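Local coordinates for putative CRISPR-associated endoribonuclease-like protein Cas6 (Pyrococcus furiosus, PDB 3UFC) that binds CRISPR RNA and is a Cas6-family protein of CRISPR antiviral defence, related to the endoribonucleases that process such RNA, at residues K8-Q13 against L73-S78; V125-T130 against L206-Y211; V136-F141 against L159-K164. All coordinates share one frame; numbering follows the deposited sequence.

Contact 1 (K8-Q13 against L73-S78); sequences KLLPLQ and LSDDIS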
loop_
_atom_site.group_PDB
_atom_site.type_symbol
_atom_site.label_atom_id
_atom_site.label_comp_id
_atom_site.label_asym_id
_atom_site.label_seq_id
_atom_site.Cartn_x
_atom_site.Cartn_y
_atom_site.Cartn_z
ATOM N N LYS A 8 -11.873 -10.172 -2.440
ATOM C CA LYS A 8 -13.153 -9.849 -1.820
ATOM C C LYS A 8 -13.173 -10.561 -0.480
ATOM O O LYS A 8 -12.790 -11.726 -0.384
ATOM C CB LYS A 8 -14.323 -10.335 -2.688
ATOM C CG LYS A 8 -14.393 -9.693 -4.060
ATOM C CD LYS A 8 -14.587 -8.184 -3.972
ATOM C CE LYS A 8 -15.897 -7.823 -3.287
ATOM N NZ LYS A 8 -16.089 -6.351 -3.186
ATOM N N LEU A 9 -13.608 -9.856 0.555
ATOM C CA LEU A 9 -13.658 -10.442 1.886
ATOM C C LEU A 9 -15.088 -10.498 2.396
ATOM O O LEU A 9 -15.882 -9.588 2.163
ATOM C CB LEU A 9 -12.808 -9.618 2.857
ATOM C CG LEU A 9 -11.327 -9.453 2.500
ATOM C CD1 LEU A 9 -10.705 -8.382 3.402
ATOM C CD2 LEU A 9 -10.606 -10.793 2.654
ATOM N N LEU A 10 -15.399 -11.576 3.103
ATOM C CA LEU A 10 -16.721 -11.767 3.673
ATOM C C LEU A 10 -16.560 -11.910 5.188
ATOM O O LEU A 10 -15.888 -12.824 5.664
ATOM C CB LEU A 10 -17.365 -13.024 3.070
ATOM C CG LEU A 10 -18.789 -13.450 3.456
ATOM C CD1 LEU A 10 -18.775 -14.113 4.814
ATOM C CD2 LEU A 10 -19.724 -12.251 3.432
ATOM N N PRO A 11 -17.148 -10.982 5.961
ATOM C CA PRO A 11 -17.035 -11.070 7.417
ATOM C C PRO A 11 -17.926 -12.193 7.933
ATOM O O PRO A 11 -19.058 -12.356 7.478
ATOM C CB PRO A 11 -17.496 -9.690 7.881
ATOM C CG PRO A 11 -18.504 -9.316 6.865
ATOM C CD PRO A 11 -17.851 -9.751 5.562
ATOM N N LEU A 12 -17.402 -12.980 8.864
ATOM C CA LEU A 12 -18.158 -14.088 9.425
ATOM C C LEU A 12 -19.284 -13.574 10.317
ATOM O O LEU A 12 -20.366 -14.157 10.365
ATOM C CB LEU A 12 -17.227 -15.005 10.220
ATOM C CG LEU A 12 -16.021 -15.531 9.433
ATOM C CD1 LEU A 12 -15.204 -16.453 10.312
ATOM C CD2 LEU A 12 -16.490 -16.268 8.190
ATOM N N GLN A 13 -19.024 -12.474 11.016
ATOM C CA GLN A 13 -20.014 -11.875 11.900
ATOM C C GLN A 13 -20.715 -10.733 11.165
ATOM O O GLN A 13 -20.177 -10.190 10.202
ATOM C CB GLN A 13 -19.333 -11.349 13.171
ATOM C CG GLN A 13 -18.502 -12.398 13.920
ATOM C CD GLN A 13 -17.112 -12.606 13.324
ATOM O OE1 GLN A 13 -16.822 -12.159 12.212
ATOM N NE2 GLN A 13 -16.250 -13.299 14.063
ATOM N N LEU A 73 -20.877 -1.913 7.432
ATOM C CA LEU A 73 -22.309 -1.929 7.157
ATOM C C LEU A 73 -22.614 -2.539 5.792
ATOM O O LEU A 73 -23.664 -2.269 5.208
ATOM C CB LEU A 73 -22.869 -0.504 7.204
ATOM C CG LEU A 73 -22.639 0.316 8.476
ATOM C CD1 LEU A 73 -23.172 1.721 8.264
ATOM C CD2 LEU A 73 -23.320 -0.345 9.662
ATOM N N SER A 74 -21.700 -3.361 5.287
ATOM C CA SER A 74 -21.887 -3.991 3.986
ATOM C C SER A 74 -20.969 -5.191 3.780
ATOM O O SER A 74 -19.902 -5.279 4.385
ATOM C CB SER A 74 -21.631 -2.968 2.877
ATOM O OG SER A 74 -21.615 -3.588 1.604
ATOM N N ASP A 75 -21.394 -6.109 2.917
ATOM C CA ASP A 75 -20.608 -7.299 2.604
ATOM C C ASP A 75 -19.677 -7.029 1.428
ATOM O O ASP A 75 -18.889 -7.886 1.043
ATOM C CB ASP A 75 -21.534 -8.471 2.264
ATOM C CG ASP A 75 -22.116 -9.130 3.495
ATOM O OD1 ASP A 75 -23.162 -9.797 3.374
ATOM O OD2 ASP A 75 -21.521 -8.992 4.585
ATOM N N ASP A 76 -19.782 -5.834 0.857
ATOM C CA ASP A 76 -18.949 -5.440 -0.275
ATOM C C ASP A 76 -17.646 -4.863 0.283
ATOM O O ASP A 76 -17.528 -3.655 0.522
ATOM C CB ASP A 76 -19.697 -4.406 -1.121
ATOM C CG ASP A 76 -18.951 -4.027 -2.379
ATOM O OD1 ASP A 76 -18.365 -4.922 -3.023
ATOM O OD2 ASP A 76 -18.968 -2.830 -2.733
ATOM N N ILE A 77 -16.679 -5.751 0.496
ATOM C CA ILE A 77 -15.384 -5.392 1.064
ATOM C C ILE A 77 -14.252 -5.906 0.190
ATOM O O ILE A 77 -14.220 -7.082 -0.162
ATOM C CB ILE A 77 -15.223 -6.012 2.467
ATOM C CG1 ILE A 77 -16.359 -5.545 3.374
ATOM C CG2 ILE A 77 -13.872 -5.640 3.052
ATOM C CD1 ILE A 77 -16.398 -6.258 4.712
ATOM N N SER A 78 -13.307 -5.032 -0.137
ATOM C CA SER A 78 -12.188 -5.423 -0.982
ATOM C C SER A 78 -10.818 -5.043 -0.433
ATOM O O SER A 78 -10.667 -4.041 0.262
ATOM C CB SER A 78 -12.349 -4.802 -2.372
ATOM O OG SER A 78 -13.487 -5.318 -3.044
HETATM O O HOH W 1 -16.741 -8.648 -0.289
#
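Lys8 lays its aliphatic chain beside Ser78, with Lys8 CD 3.2 Å from Ser78 OG, and then curls so that NZ reaches two acceptors. Bends at chi2 and chi3 (each -62°) produce this hook. NZ of Lys8 donates to Ser78 OG at 2.8 Å and forms a salt bridge with Asp76 OD1 at 2.7 Å, meeting that oxygen from above the carboxylate plane. Ser78 OG is also hydrogen-bonded to Glu6, which makes a long, weak ion pair with Lys8; two nearby carboxylates would favour a charged ammonium. The other face of the sheet is apolar: Leu9 CB lies 4.1 Å from Ile77 CG2, Pro11 CD meets Ile77 CD1 at 3.9 Å, and Phe109 of strand 107-116 touches all three side chains. The backbones part here, their end-to-end directions 136° apart. Leu9 N donates to Ile77 O at 2.9 Å, but no direct return bond forms; a water accepts from Ile77 N and sits within hydrogen-bonding distance of Leu9 O and Asp75 O, bridging the gap. This is the splayed end of two adjacent inner strands, the first and third of a ferredoxin-like βαββαβ fold.

Contact 2 (V125-T130 against L206-Y211); sequences VNIFST and LMVFRY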
loop_
_atom_site.group_PDB
_atom_site.type_symbol
_atom_site.label_atom_id
_atom_site.label_comp_id
_atom_site.label_asym_id
_atom_site.label_seq_id
_atom_site.Cartn_x
_atom_site.Cartn_y
_atom_site.Cartn_z
ATOM N N VAL A 125 2.364 11.345 -18.023
ATOM C CA VAL A 125 1.457 12.135 -17.209
ATOM C C VAL A 125 0.317 11.213 -16.775
ATOM O O VAL A 125 -0.316 10.553 -17.606
ATOM C CB VAL A 125 0.884 13.339 -17.984
ATOM C CG1 VAL A 125 -0.029 14.153 -17.065
ATOM C CG2 VAL A 125 2.027 14.219 -18.502
ATOM N N ASN A 126 0.077 11.154 -15.469
ATOM C CA ASN A 126 -0.975 10.299 -14.922
ATOM C C ASN A 126 -1.636 10.963 -13.726
ATOM O O ASN A 126 -1.023 11.772 -13.034
ATOM C CB ASN A 126 -0.392 8.969 -14.425
ATOM C CG ASN A 126 0.507 8.293 -15.441
ATOM O OD1 ASN A 126 0.035 7.686 -16.400
ATOM N ND2 ASN A 126 1.819 8.397 -15.230
ATOM N N ILE A 127 -2.895 10.626 -13.490
ATOM C CA ILE A 127 -3.582 11.130 -12.318
ATOM C C ILE A 127 -3.700 9.887 -11.440
ATOM O O ILE A 127 -4.286 8.882 -11.852
ATOM C CB ILE A 127 -4.986 11.662 -12.628
ATOM C CG1 ILE A 127 -4.897 12.898 -13.527
ATOM C CG2 ILE A 127 -5.682 12.050 -11.328
ATOM C CD1 ILE A 127 -6.251 13.479 -13.862
ATOM N N PHE A 128 -3.113 9.948 -10.250
ATOM C CA PHE A 128 -3.139 8.820 -9.320
ATOM C C PHE A 128 -4.005 9.127 -8.103
ATOM O O PHE A 128 -4.081 10.271 -7.651
ATOM C CB PHE A 128 -1.718 8.483 -8.831
ATOM C CG PHE A 128 -0.818 7.885 -9.885
ATOM C CD1 PHE A 128 0.345 8.544 -10.278
ATOM C CD2 PHE A 128 -1.108 6.642 -10.453
ATOM C CE1 PHE A 128 1.210 7.978 -11.217
ATOM C CE2 PHE A 128 -0.253 6.062 -11.392
ATOM C CZ PHE A 128 0.912 6.728 -11.776
ATOM N N SER A 129 -4.654 8.096 -7.574
ATOM C CA SER A 129 -5.477 8.246 -6.385
ATOM C C SER A 129 -5.078 7.122 -5.430
ATOM O O SER A 129 -4.991 5.962 -5.831
ATOM C CB SER A 129 -6.967 8.148 -6.733
ATOM O OG SER A 129 -7.754 8.426 -5.588
ATOM N N THR A 130 -4.841 7.471 -4.168
ATOM C CA THR A 130 -4.407 6.497 -3.174
ATOM C C THR A 130 -5.443 5.473 -2.735
ATOM O O THR A 130 -6.612 5.806 -2.535
ATOM C CB THR A 130 -3.890 7.203 -1.892
ATOM O OG1 THR A 130 -4.873 8.135 -1.423
ATOM C CG2 THR A 130 -2.596 7.946 -2.174
ATOM N N LEU A 206 -3.542 10.618 2.159
ATOM C CA LEU A 206 -4.506 10.001 1.264
ATOM C C LEU A 206 -4.542 11.141 0.254
ATOM O O LEU A 206 -4.719 12.297 0.636
ATOM C CB LEU A 206 -5.858 9.814 1.959
ATOM C CG LEU A 206 -5.902 8.584 2.877
ATOM C CD1 LEU A 206 -7.241 8.503 3.608
ATOM C CD2 LEU A 206 -5.685 7.327 2.040
ATOM N N MET A 207 -4.341 10.851 -1.020
ATOM C CA MET A 207 -4.303 11.946 -1.973
ATOM C C MET A 207 -4.558 11.593 -3.425
ATOM O O MET A 207 -4.443 10.442 -3.842
ATOM C CB MET A 207 -2.931 12.638 -1.868
ATOM C CG MET A 207 -1.736 11.684 -2.076
ATOM S SD MET A 207 -0.069 12.325 -1.604
ATOM C CE MET A 207 0.385 13.234 -3.069
ATOM N N VAL A 208 -4.926 12.618 -4.183
ATOM C CA VAL A 208 -5.139 12.493 -5.613
ATOM C C VAL A 208 -4.123 13.494 -6.143
ATOM O O VAL A 208 -4.083 14.642 -5.692
ATOM C CB VAL A 208 -6.565 12.917 -6.035
ATOM C CG1 VAL A 208 -6.670 12.927 -7.556
ATOM C CG2 VAL A 208 -7.588 11.957 -5.444
ATOM N N PHE A 209 -3.275 13.058 -7.062
ATOM C CA PHE A 209 -2.265 13.950 -7.605
ATOM C C PHE A 209 -1.961 13.630 -9.045
ATOM O O PHE A 209 -2.100 12.489 -9.482
ATOM C CB PHE A 209 -0.963 13.866 -6.794
ATOM C CG PHE A 209 -0.321 12.497 -6.792
ATOM C CD1 PHE A 209 -0.827 11.471 -5.994
ATOM C CD2 PHE A 209 0.802 12.240 -7.573
ATOM C CE1 PHE A 209 -0.220 10.211 -5.974
ATOM C CE2 PHE A 209 1.415 10.986 -7.558
ATOM C CZ PHE A 209 0.898 9.970 -6.752
ATOM N N ARG A 210 -1.553 14.651 -9.789
ATOM C CA ARG A 210 -1.191 14.457 -11.182
ATOM C C ARG A 210 0.327 14.303 -11.189
ATOM O O ARG A 210 1.045 15.120 -10.615
ATOM C CB ARG A 210 -1.624 15.663 -12.032
ATOM C CG ARG A 210 -1.335 15.490 -13.518
ATOM C CD ARG A 210 -1.878 16.635 -14.378
ATOM N NE ARG A 210 -3.333 16.620 -14.507
ATOM C CZ ARG A 210 -4.161 17.370 -13.788
ATOM N NH1 ARG A 210 -3.683 18.207 -12.878
ATOM N NH2 ARG A 210 -5.469 17.286 -13.982
ATOM N N TYR A 211 0.801 13.233 -11.816
ATOM C CA TYR A 211 2.228 12.929 -11.911
ATOM C C TYR A 211 2.758 13.318 -13.290
ATOM O O TYR A 211 2.131 13.002 -14.301
ATOM C CB TYR A 211 2.429 11.421 -11.695
ATOM C CG TYR A 211 3.839 10.900 -11.916
ATOM C CD1 TYR A 211 4.664 10.584 -10.837
ATOM C CD2 TYR A 211 4.328 10.679 -13.202
ATOM C CE1 TYR A 211 5.940 10.053 -11.032
ATOM C CE2 TYR A 211 5.604 10.151 -13.409
ATOM C CZ TYR A 211 6.402 9.839 -12.321
ATOM O OH TYR A 211 7.647 9.291 -12.524
#
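Strands 125-130 and 206-211 run antiparallel, their axes 4.5 Å apart at closest and 164° between directions, with Asn126-Tyr211 and Phe128-Phe209 as hydrogen-bonded pairs and Ile127-Arg210 and Ser129-Val208 as non-hydrogen-bonded ones. The bond from Tyr211 N to Asn126 O is short, at 2.6 Å. At the far end a side chain completes the pattern: Thr130 N donates to Met207 O, and the answering bond runs from Met207 N to Thr130 OG1 at 2.8 Å. A chi1 of 52° turns that hydroxyl to Met207 N and leaves Thr130 CG2 3.8 Å from Met207 CG.

One face is largely aromatic, with Asn126 CB over a face of the Phe128 ring. Phe128 CB sits over the Phe209 ring, 4.0 Å from the centroid and 27° off the normal, a CH-pi contact, and the two rings meet obliquely. Tyr211 CB approaches the edge of the Phe128 ring, 3.7 Å from Phe128 CE1. Helix 215-224 covers this face through Ala218 and Tyr222, and Tyr211 OH bonds to Ser214 O.

On the reverse face Ile127 CG2 touches Val208 CG1 at 4.0 Å, and Ile127 CD1 nears Arg210, whose NH1 is salt-bridged to Glu186. The chemistry thus divides by face: backbone bonds and one hydroxyl hold the register, buried rings fill the helix side, and the other side mixes aliphatic contacts with a charge paired on strand 183-197.

Contact 3 (V136-F141 against L159-K164); sequences VRTVKF and LDRLRK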
loop_
_atom_site.group_PDB
_atom_site.type_symbol
_atom_site.label_atom_id
_atom_site.label_comp_id
_atom_site.label_asym_id
_atom_site.label_seq_id
_atom_site.Cartn_x
_atom_site.Cartn_y
_atom_site.Cartn_z
ATOM N N VAL A 136 6.167 9.441 3.231
ATOM C CA VAL A 136 7.440 10.008 2.801
ATOM C C VAL A 136 8.057 10.626 4.045
ATOM O O VAL A 136 7.471 11.521 4.659
ATOM C CB VAL A 136 7.255 11.108 1.734
ATOM C CG1 VAL A 136 8.617 11.675 1.340
ATOM C CG2 VAL A 136 6.543 10.535 0.497
ATOM N N ARG A 137 9.240 10.152 4.416
ATOM C CA ARG A 137 9.883 10.649 5.623
ATOM C C ARG A 137 11.270 11.240 5.431
ATOM O O ARG A 137 11.904 11.080 4.388
ATOM C CB ARG A 137 9.963 9.518 6.649
ATOM C CG ARG A 137 8.628 8.864 6.928
ATOM C CD ARG A 137 8.716 7.359 6.785
ATOM N NE ARG A 137 9.355 6.708 7.922
ATOM C CZ ARG A 137 8.809 6.602 9.129
ATOM N NH1 ARG A 137 7.610 7.110 9.368
ATOM N NH2 ARG A 137 9.453 5.966 10.097
ATOM N N THR A 138 11.723 11.936 6.467
ATOM C CA THR A 138 13.038 12.546 6.489
ATOM C C THR A 138 13.538 12.394 7.924
ATOM O O THR A 138 12.796 11.938 8.793
ATOM C CB THR A 138 12.982 14.038 6.096
ATOM O OG1 THR A 138 14.312 14.566 6.047
ATOM C CG2 THR A 138 12.160 14.829 7.089
ATOM N N VAL A 139 14.788 12.758 8.172
ATOM C CA VAL A 139 15.350 12.636 9.511
ATOM C C VAL A 139 15.449 13.977 10.229
ATOM O O VAL A 139 16.022 14.929 9.703
ATOM C CB VAL A 139 16.758 11.996 9.464
ATOM C CG1 VAL A 139 17.384 12.004 10.847
ATOM C CG2 VAL A 139 16.661 10.573 8.944
ATOM N N LYS A 140 14.880 14.041 11.430
ATOM C CA LYS A 140 14.918 15.250 12.245
ATOM C C LYS A 140 15.410 14.939 13.659
ATOM O O LYS A 140 15.320 13.802 14.127
ATOM C CB LYS A 140 13.537 15.911 12.309
ATOM C CG LYS A 140 13.189 16.749 11.084
ATOM C CD LYS A 140 11.870 17.489 11.280
ATOM C CE LYS A 140 11.583 18.449 10.132
ATOM N NZ LYS A 140 11.421 17.758 8.822
ATOM N N PHE A 141 15.923 15.964 14.333
ATOM C CA PHE A 141 16.459 15.827 15.685
ATOM C C PHE A 141 15.441 15.485 16.772
ATOM O O PHE A 141 14.321 15.997 16.785
ATOM C CB PHE A 141 17.206 17.108 16.065
ATOM C CG PHE A 141 16.429 18.369 15.793
ATOM C CD1 PHE A 141 15.269 18.660 16.506
ATOM C CD2 PHE A 141 16.859 19.267 14.819
ATOM C CE1 PHE A 141 14.548 19.827 16.254
ATOM C CE2 PHE A 141 16.145 20.437 14.559
ATOM C CZ PHE A 141 14.988 20.717 15.279
ATOM N N LEU A 159 8.597 16.504 -2.046
ATOM C CA LEU A 159 8.964 16.084 -3.390
ATOM C C LEU A 159 10.376 15.513 -3.498
ATOM O O LEU A 159 10.556 14.422 -4.035
ATOM C CB LEU A 159 8.790 17.241 -4.383
ATOM C CG LEU A 159 9.130 16.882 -5.835
ATOM C CD1 LEU A 159 8.287 15.695 -6.277
ATOM C CD2 LEU A 159 8.886 18.081 -6.740
ATOM N N ASP A 160 11.377 16.231 -2.997
ATOM C CA ASP A 160 12.745 15.727 -3.073
ATOM C C ASP A 160 12.905 14.417 -2.317
ATOM O O ASP A 160 13.627 13.521 -2.763
ATOM C CB ASP A 160 13.743 16.761 -2.550
ATOM C CG ASP A 160 13.963 17.894 -3.532
ATOM O OD1 ASP A 160 13.776 17.666 -4.748
ATOM O OD2 ASP A 160 14.332 19.003 -3.097
ATOM N N ARG A 161 12.239 14.305 -1.172
ATOM C CA ARG A 161 12.301 13.071 -0.398
ATOM C C ARG A 161 11.628 11.933 -1.182
ATOM O O ARG A 161 12.160 10.826 -1.259
ATOM C CB ARG A 161 11.607 13.254 0.949
ATOM C CG ARG A 161 12.392 14.079 1.959
ATOM C CD ARG A 161 13.290 13.189 2.798
ATOM N NE ARG A 161 14.638 13.072 2.262
ATOM C CZ ARG A 161 15.523 12.167 2.673
ATOM N NH1 ARG A 161 15.192 11.295 3.617
ATOM N NH2 ARG A 161 16.746 12.152 2.158
ATOM N N LEU A 162 10.463 12.210 -1.764
ATOM C CA LEU A 162 9.754 11.187 -2.533
ATOM C C LEU A 162 10.628 10.746 -3.709
ATOM O O LEU A 162 10.757 9.555 -3.988
ATOM C CB LEU A 162 8.410 11.723 -3.043
ATOM C CG LEU A 162 7.585 10.752 -3.911
ATOM C CD1 LEU A 162 7.284 9.477 -3.126
ATOM C CD2 LEU A 162 6.293 11.422 -4.353
ATOM N N ARG A 163 11.247 11.712 -4.387
ATOM C CA ARG A 163 12.108 11.396 -5.514
ATOM C C ARG A 163 13.236 10.453 -5.110
ATOM O O ARG A 163 13.471 9.448 -5.776
ATOM C CB ARG A 163 12.701 12.670 -6.107
ATOM C CG ARG A 163 11.712 13.521 -6.869
ATOM C CD ARG A 163 12.299 14.900 -7.139
ATOM N NE ARG A 163 11.476 15.666 -8.067
ATOM C CZ ARG A 163 11.656 16.954 -8.337
ATOM N NH1 ARG A 163 12.633 17.625 -7.742
ATOM N NH2 ARG A 163 10.856 17.569 -9.197
ATOM N N LYS A 164 13.924 10.770 -4.014
ATOM C CA LYS A 164 15.031 9.937 -3.553
ATOM C C LYS A 164 14.570 8.537 -3.174
ATOM O O LYS A 164 15.214 7.546 -3.518
ATOM C CB LYS A 164 15.727 10.565 -2.341
ATOM C CG LYS A 164 16.995 9.824 -1.950
ATOM C CD LYS A 164 17.453 10.151 -0.536
ATOM C CE LYS A 164 16.532 9.511 0.489
ATOM N NZ LYS A 164 17.109 9.558 1.858
#
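Val136 presses both methyls against the helix: CG1 lies 3.4 Å from Arg161 CB, and CG2 lies 3.8 Å from Leu162 CD1. With CG1 anti to the backbone N (chi1 179°), the valine straddles two consecutive helical residues, and Val136 CA lies 5.9 Å from Leu162 CA. This is the tight part, with Val136 and Leu162 buried. Beside it the Arg161 chain, bent at chi2 and chi3, crosses Thr138 at about a right angle, Arg161 CD standing 3.4 Å from Thr138 CB. Its guanidinium turns an edge to Arg137 O, but the 3.4 Å bond from Arg161 NH1 to that oxygen is weak, and the exact position of the group is doubtful.

Farther along the strand the contact fades. Val139 and Phe141 are exposed, Lys140 and Phe141 are poorly ordered, and none of the three touches segment 159-164. The axes of the two short segments pass 7.8 Å apart at 102°; the contacts fall at the Val136-Thr138 end, and the rest of the strand leads away from the helix. Strand 145-151 pairs with strand 136-142 and adds Leu151 against Thr138 and Arg161, while Phe183 packs on Leu162, so helix 158-174 touches both the hairpin and strand 183-197 of the four-stranded sheet.

How the contacts relate
The order of elements suggests two ferredoxin-like units in series, contact 1 in the first and contact 2 in the second. The centres of contacts 1 and 2 are about 27 Å apart and their nearest atoms about 11 Å, so neither touches the other. Contact 3 is nested inside the loop closed by contact 2: strand 125-130 leads into hairpin 136-151, then helix 158-174, before the chain returns to strand 200-213. Contacts 2 and 3 have centres about 19 Å apart and nearest atoms about 6 Å apart; Phe183 bridges them, meeting Tyr211 and Leu162. Contacts 1 and 3 lie on opposite sides of the chain's centre, about 37 Å between centres. None can be tied to a defined catalytic or RNA-binding site.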